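Local structure of kallistatin (Homo sapiens, 6F4V) at residues E174-D186 and R196-W208. The protein inhibits the serine protease tissue kallikrein as a serpin, forming a stable equimolar complex with it and being cleaved at its own reactive site. Sequence-based numbering, arbitrary orientation.
Sequences EKPFISSRTTPKD and RVPMMLQDQEHHW
Thr183 and Lys185 pair with Met199 and Val197 in an antiparallel beta hairpin of the serpin fold. Within this chain, strand 183-188 is an outermost strand of the sheet, next to strand 193-202. Four backbone bonds join the strands: Thr183 and Met199 each donate to the other's carbonyl oxygen, and Lys185 and Val197 do the same. The oxygen of Met199 also takes a bond from water 4, which bonds Arg181 O as well.

Beside the hairpin, waters bridge the 178-182 turn to Leu201 of the strand. Water 3 accepts from Ile178 N and donates to Leu201 O. Water 2 accepts from Leu201 N and donates to Ile178 O and Thr182 OG1; that hydroxyl is also hydrogen-bonded to Glu326.

Gln202 uses both ends of its amide. Gln202 NE2 donates to Lys175 O at 2.7 Å, nearly straight at 166°, and sits over the centre of the Phe177 ring. Ring and amide planes are almost perpendicular. Gln202 OE1 accepts from His207 NE2 at 2.9 Å and from water 1, which also donates to Pro176 O. Met200 covers the opposite face of Phe177 with CB and SD, a Met-aromatic contact with Met200 SD 4.4 Å from the ring centroid.

Lys175 runs its CD over the His207 ring. A bend at its last torsion (chi4 -83°) brings Lys175 NZ within 2.9 Å of His206 O, and NZ also bonds Tyr265.

Arg181 NH1 meets Asp203 OD1 and Arg181 NH2 meets Asp203 OD2, each at 2.9 Å, a salt bridge gripped end-on. Both oxygens lie near the guanidinium plane, yet are met from above their own carboxylate plane. With a lysine in its place the two-nitrogen grip is gone, and one oxygen of Asp203 would probably be left without its mate. One guanidinium face lies against Leu201, whose CD2 is 3.4 Å from Arg181 NH2.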
loop_
_atom_site.group_PDB
_atom_site.type_symbol
_atom_site.label_atom_id
_atom_site.label_comp_id
_atom_site.label_asym_id
_atom_site.label_seq_id
_atom_site.Cartn_x
_atom_site.Cartn_y
_atom_site.Cartn_z
ATOM N N GLU A 174 -19.828 -4.295 4.892
ATOM C CA GLU A 174 -21.272 -4.331 4.623
ATOM C C GLU A 174 -21.931 -5.523 5.343
ATOM O O GLU A 174 -23.071 -5.410 5.790
ATOM C CB GLU A 174 -21.598 -4.441 3.132
ATOM C CG GLU A 174 -21.379 -3.150 2.369
ATOM C CD GLU A 174 -22.496 -2.133 2.521
ATOM O OE1 GLU A 174 -22.466 -1.116 1.791
ATOM O OE2 GLU A 174 -23.392 -2.328 3.368
ATOM N N LYS A 175 -21.212 -6.646 5.418
ATOM C CA LYS A 175 -21.724 -7.897 5.995
ATOM C C LYS A 175 -20.804 -8.356 7.157
ATOM O O LYS A 175 -19.912 -9.206 6.974
ATOM C CB LYS A 175 -21.799 -8.963 4.905
ATOM C CG LYS A 175 -22.821 -8.675 3.802
ATOM C CD LYS A 175 -22.495 -9.448 2.533
ATOM C CE LYS A 175 -23.309 -8.956 1.336
ATOM N NZ LYS A 175 -24.644 -9.581 1.344
ATOM N N PRO A 176 -20.998 -7.764 8.335
ATOM C CA PRO A 176 -20.113 -8.071 9.446
ATOM C C PRO A 176 -20.363 -9.427 10.086
ATOM O O PRO A 176 -21.387 -10.087 9.810
ATOM C CB PRO A 176 -20.414 -6.961 10.459
ATOM C CG PRO A 176 -21.824 -6.551 10.188
ATOM C CD PRO A 176 -22.030 -6.769 8.701
ATOM N N PHE A 177 -19.412 -9.820 10.926
ATOM C CA PHE A 177 -19.451 -11.068 11.660
ATOM C C PHE A 177 -19.987 -10.765 13.069
ATOM O O PHE A 177 -19.878 -9.632 13.560
ATOM C CB PHE A 177 -18.055 -11.680 11.785
ATOM C CG PHE A 177 -17.387 -11.971 10.467
ATOM C CD1 PHE A 177 -16.762 -10.953 9.735
ATOM C CD2 PHE A 177 -17.347 -13.264 9.964
ATOM C CE1 PHE A 177 -16.145 -11.231 8.522
ATOM C CE2 PHE A 177 -16.733 -13.536 8.753
ATOM C CZ PHE A 177 -16.128 -12.521 8.038
ATOM N N ILE A 178 -20.570 -11.782 13.691
ATOM C CA ILE A 178 -21.083 -11.689 15.077
ATOM C C ILE A 178 -19.967 -12.225 15.958
ATOM O O ILE A 178 -19.554 -13.384 15.837
ATOM C CB ILE A 178 -22.434 -12.449 15.206
ATOM C CG1 ILE A 178 -23.513 -11.767 14.339
ATOM C CG2 ILE A 178 -22.929 -12.500 16.651
ATOM C CD1 ILE A 178 -24.598 -12.707 13.845
ATOM N N SER A 179 -19.434 -11.372 16.820
ATOM C CA SER A 179 -18.221 -11.694 17.560
ATOM C C SER A 179 -18.377 -12.843 18.564
ATOM O O SER A 179 -17.412 -13.543 18.829
ATOM C CB SER A 179 -17.653 -10.452 18.242
ATOM O OG SER A 179 -18.455 -10.066 19.334
ATOM N N SER A 180 -19.589 -13.077 19.067
ATOM C CA SER A 180 -19.863 -14.268 19.917
ATOM C C SER A 180 -19.594 -15.602 19.190
ATOM O O SER A 180 -19.374 -16.623 19.826
ATOM C CB SER A 180 -21.309 -14.231 20.461
ATOM O OG SER A 180 -22.256 -14.450 19.430
ATOM N N ARG A 181 -19.579 -15.590 17.859
ATOM C CA ARG A 181 -19.277 -16.803 17.068
ATOM C C ARG A 181 -17.786 -17.018 16.774
ATOM O O ARG A 181 -17.416 -18.051 16.247
ATOM C CB ARG A 181 -20.048 -16.754 15.757
ATOM C CG ARG A 181 -21.549 -16.593 15.934
ATOM C CD ARG A 181 -22.291 -16.793 14.630
ATOM N NE ARG A 181 -22.349 -18.198 14.227
ATOM C CZ ARG A 181 -22.927 -18.630 13.106
ATOM N NH1 ARG A 181 -23.487 -17.771 12.258
ATOM N NH2 ARG A 181 -22.939 -19.923 12.826
ATOM N N THR A 182 -16.934 -16.041 17.089
ATOM C CA THR A 182 -15.505 -16.190 16.891
ATOM C C THR A 182 -14.931 -17.142 17.934
ATOM O O THR A 182 -15.200 -16.982 19.131
ATOM C CB THR A 182 -14.812 -14.823 16.952
ATOM O OG1 THR A 182 -15.387 -13.972 15.937
ATOM C CG2 THR A 182 -13.318 -14.949 16.777
ATOM N N THR A 183 -14.183 -18.145 17.474
ATOM C CA THR A 183 -13.554 -19.134 18.362
ATOM C C THR A 183 -12.215 -19.539 17.780
ATOM O O THR A 183 -12.053 -19.509 16.547
ATOM C CB THR A 183 -14.411 -20.438 18.549
ATOM O OG1 THR A 183 -14.633 -21.079 17.287
ATOM C CG2 THR A 183 -15.741 -20.150 19.153
ATOM N N PRO A 184 -11.257 -19.941 18.640
ATOM C CA PRO A 184 -9.965 -20.400 18.095
ATOM C C PRO A 184 -10.098 -21.628 17.171
ATOM O O PRO A 184 -10.869 -22.532 17.474
ATOM C CB PRO A 184 -9.151 -20.763 19.349
ATOM C CG PRO A 184 -9.812 -20.054 20.483
ATOM C CD PRO A 184 -11.270 -19.973 20.124
ATOM N N LYS A 185 -9.369 -21.627 16.056
ATOM C CA LYS A 185 -9.345 -22.747 15.095
ATOM C C LYS A 185 -7.941 -22.964 14.541
ATOM O O LYS A 185 -7.082 -22.071 14.584
ATOM C CB LYS A 185 -10.272 -22.487 13.914
ATOM C CG LYS A 185 -11.749 -22.405 14.236
ATOM C CD LYS A 185 -12.378 -23.777 14.453
ATOM C CE LYS A 185 -13.539 -23.667 15.406
ATOM N NZ LYS A 185 -14.214 -24.974 15.575
ATOM N N ASP A 186 -7.728 -24.136 13.964
ATOM C CA ASP A 186 -6.452 -24.453 13.368
ATOM C C ASP A 186 -6.271 -23.694 12.030
ATOM O O ASP A 186 -7.213 -23.547 11.265
ATOM C CB ASP A 186 -6.325 -25.940 13.124
ATOM C CG ASP A 186 -6.083 -26.721 14.403
ATOM O OD1 ASP A 186 -5.750 -26.128 15.465
ATOM O OD2 ASP A 186 -6.203 -27.937 14.300
ATOM N N ARG A 196 -2.896 -21.623 15.977
ATOM C CA ARG A 196 -4.256 -21.376 16.420
ATOM C C ARG A 196 -4.581 -19.931 16.188
ATOM O O ARG A 196 -3.796 -19.077 16.522
ATOM C CB ARG A 196 -4.421 -21.654 17.911
ATOM C CG ARG A 196 -4.152 -23.091 18.288
ATOM C CD ARG A 196 -5.331 -23.665 19.048
ATOM N NE ARG A 196 -6.297 -24.272 18.139
ATOM C CZ ARG A 196 -7.525 -24.654 18.468
ATOM N NH1 ARG A 196 -8.278 -25.232 17.549
ATOM N NH2 ARG A 196 -8.017 -24.448 19.683
ATOM N N VAL A 197 -5.761 -19.663 15.650
ATOM C CA VAL A 197 -6.190 -18.282 15.397
ATOM C C VAL A 197 -7.653 -18.141 15.751
ATOM O O VAL A 197 -8.414 -19.084 15.551
ATOM C CB VAL A 197 -5.975 -17.856 13.917
ATOM C CG1 VAL A 197 -4.570 -18.167 13.477
ATOM C CG2 VAL A 197 -6.939 -18.548 12.972
ATOM N N PRO A 198 -8.058 -16.956 16.240
ATOM C CA PRO A 198 -9.497 -16.710 16.343
ATOM C C PRO A 198 -10.116 -16.686 14.947
ATOM O O PRO A 198 -9.677 -15.913 14.101
ATOM C CB PRO A 198 -9.607 -15.343 17.029
ATOM C CG PRO A 198 -8.239 -14.895 17.345
ATOM C CD PRO A 198 -7.241 -15.842 16.754
ATOM N N MET A 199 -11.057 -17.578 14.711
ATOM C CA MET A 199 -11.741 -17.708 13.453
ATOM C C MET A 199 -13.142 -17.142 13.562
ATOM O O MET A 199 -13.971 -17.621 14.352
ATOM C CB MET A 199 -11.772 -19.181 13.020
ATOM C CG MET A 199 -12.206 -19.400 11.573
ATOM S SD MET A 199 -10.975 -18.832 10.357
ATOM C CE MET A 199 -9.731 -20.089 10.514
ATOM N N MET A 200 -13.401 -16.114 12.768
ATOM C CA MET A 200 -14.724 -15.515 12.672
ATOM C C MET A 200 -15.568 -16.395 11.797
ATOM O O MET A 200 -15.040 -17.081 10.916
ATOM C CB MET A 200 -14.656 -14.088 12.072
ATOM C CG MET A 200 -13.590 -13.264 12.736
ATOM S SD MET A 200 -13.549 -11.563 12.235
ATOM C CE MET A 200 -12.976 -11.776 10.526
ATOM N N LEU A 201 -16.874 -16.362 12.018
ATOM C CA LEU A 201 -17.816 -17.180 11.253
ATOM C C LEU A 201 -19.100 -16.400 10.957
ATOM O O LEU A 201 -19.682 -15.806 11.850
ATOM C CB LEU A 201 -18.155 -18.447 12.039
ATOM C CG LEU A 201 -19.270 -19.338 11.473
ATOM C CD1 LEU A 201 -18.880 -19.837 10.099
ATOM C CD2 LEU A 201 -19.562 -20.493 12.426
ATOM N N GLN A 202 -19.511 -16.385 9.694
ATOM C CA GLN A 202 -20.848 -15.988 9.303
ATOM C C GLN A 202 -21.346 -16.990 8.287
ATOM O O GLN A 202 -20.578 -17.474 7.486
ATOM C CB GLN A 202 -20.949 -14.539 8.769
ATOM C CG GLN A 202 -20.127 -14.189 7.561
ATOM C CD GLN A 202 -20.369 -12.775 7.102
ATOM O OE1 GLN A 202 -21.393 -12.488 6.482
ATOM N NE2 GLN A 202 -19.427 -11.879 7.388
ATOM N N ASP A 203 -22.638 -17.320 8.362
ATOM C CA ASP A 203 -23.244 -18.296 7.453
ATOM C C ASP A 203 -24.673 -17.982 6.972
ATOM O O ASP A 203 -25.286 -18.820 6.303
ATOM C CB ASP A 203 -23.175 -19.679 8.070
ATOM C CG ASP A 203 -23.900 -19.767 9.417
ATOM O OD1 ASP A 203 -24.631 -18.835 9.800
ATOM O OD2 ASP A 203 -23.707 -20.769 10.114
ATOM N N GLN A 204 -25.183 -16.789 7.251
ATOM C CA GLN A 204 -26.545 -16.437 6.828
ATOM C C GLN A 204 -26.581 -15.520 5.621
ATOM O O GLN A 204 -27.646 -15.340 5.021
ATOM C CB GLN A 204 -27.345 -15.821 7.996
ATOM C CG GLN A 204 -27.261 -16.565 9.337
ATOM C CD GLN A 204 -27.874 -17.959 9.347
ATOM O OE1 GLN A 204 -28.732 -18.245 10.172
ATOM N NE2 GLN A 204 -27.421 -18.836 8.463
ATOM N N GLU A 205 -25.431 -14.957 5.236
ATOM C CA GLU A 205 -25.403 -13.927 4.210
ATOM C C GLU A 205 -25.033 -14.497 2.849
ATOM O O GLU A 205 -24.372 -15.522 2.767
ATOM C CB GLU A 205 -24.379 -12.866 4.568
ATOM C CG GLU A 205 -24.629 -12.180 5.891
ATOM C CD GLU A 205 -25.915 -11.392 5.878
ATOM O OE1 GLU A 205 -26.059 -10.508 5.004
ATOM O OE2 GLU A 205 -26.779 -11.674 6.730
ATOM N N HIS A 206 -25.486 -13.823 1.795
ATOM C CA HIS A 206 -24.955 -14.054 0.448
ATOM C C HIS A 206 -23.649 -13.290 0.335
ATOM O O HIS A 206 -23.525 -12.212 0.891
ATOM C CB HIS A 206 -25.915 -13.578 -0.630
ATOM C CG HIS A 206 -27.031 -14.539 -0.918
ATOM N ND1 HIS A 206 -27.782 -15.128 0.076
ATOM C CD2 HIS A 206 -27.519 -15.017 -2.091
ATOM C CE1 HIS A 206 -28.673 -15.940 -0.470
ATOM N NE2 HIS A 206 -28.538 -15.886 -1.784
ATOM N N HIS A 207 -22.698 -13.860 -0.396
ATOM C CA HIS A 207 -21.419 -13.218 -0.681
ATOM C C HIS A 207 -21.048 -13.376 -2.145
ATOM O O HIS A 207 -21.563 -14.276 -2.818
ATOM C CB HIS A 207 -20.346 -13.876 0.190
ATOM C CG HIS A 207 -20.332 -13.372 1.588
ATOM N ND1 HIS A 207 -19.698 -12.201 1.944
ATOM C CD2 HIS A 207 -20.913 -13.852 2.713
ATOM C CE1 HIS A 207 -19.869 -11.995 3.235
ATOM N NE2 HIS A 207 -20.596 -12.985 3.726
ATOM N N TRP A 208 -20.141 -12.507 -2.619
ATOM C CA TRP A 208 -19.628 -12.548 -3.977
ATOM C C TRP A 208 -18.385 -13.403 -3.932
ATOM O O TRP A 208 -17.371 -12.984 -3.337
ATOM C CB TRP A 208 -19.282 -11.140 -4.456
ATOM C CG TRP A 208 -20.449 -10.283 -4.638
ATOM C CD1 TRP A 208 -20.970 -9.382 -3.750
ATOM C CD2 TRP A 208 -21.256 -10.218 -5.801
ATOM N NE1 TRP A 208 -22.063 -8.753 -4.304
ATOM C CE2 TRP A 208 -22.258 -9.250 -5.566
ATOM C CE3 TRP A 208 -21.229 -10.882 -7.029
ATOM C CZ2 TRP A 208 -23.246 -8.941 -6.522
ATOM C CZ3 TRP A 208 -22.207 -10.560 -7.983
ATOM C CH2 TRP A 208 -23.177 -9.596 -7.727
HETATM O O HOH W 1 -23.204 -10.278 7.950
HETATM O O HOH W 2 -17.465 -14.311 14.105
HETATM O O HOH W 3 -21.460 -13.884 12.197
HETATM O O HOH W 4 -15.682 -19.719 14.463
#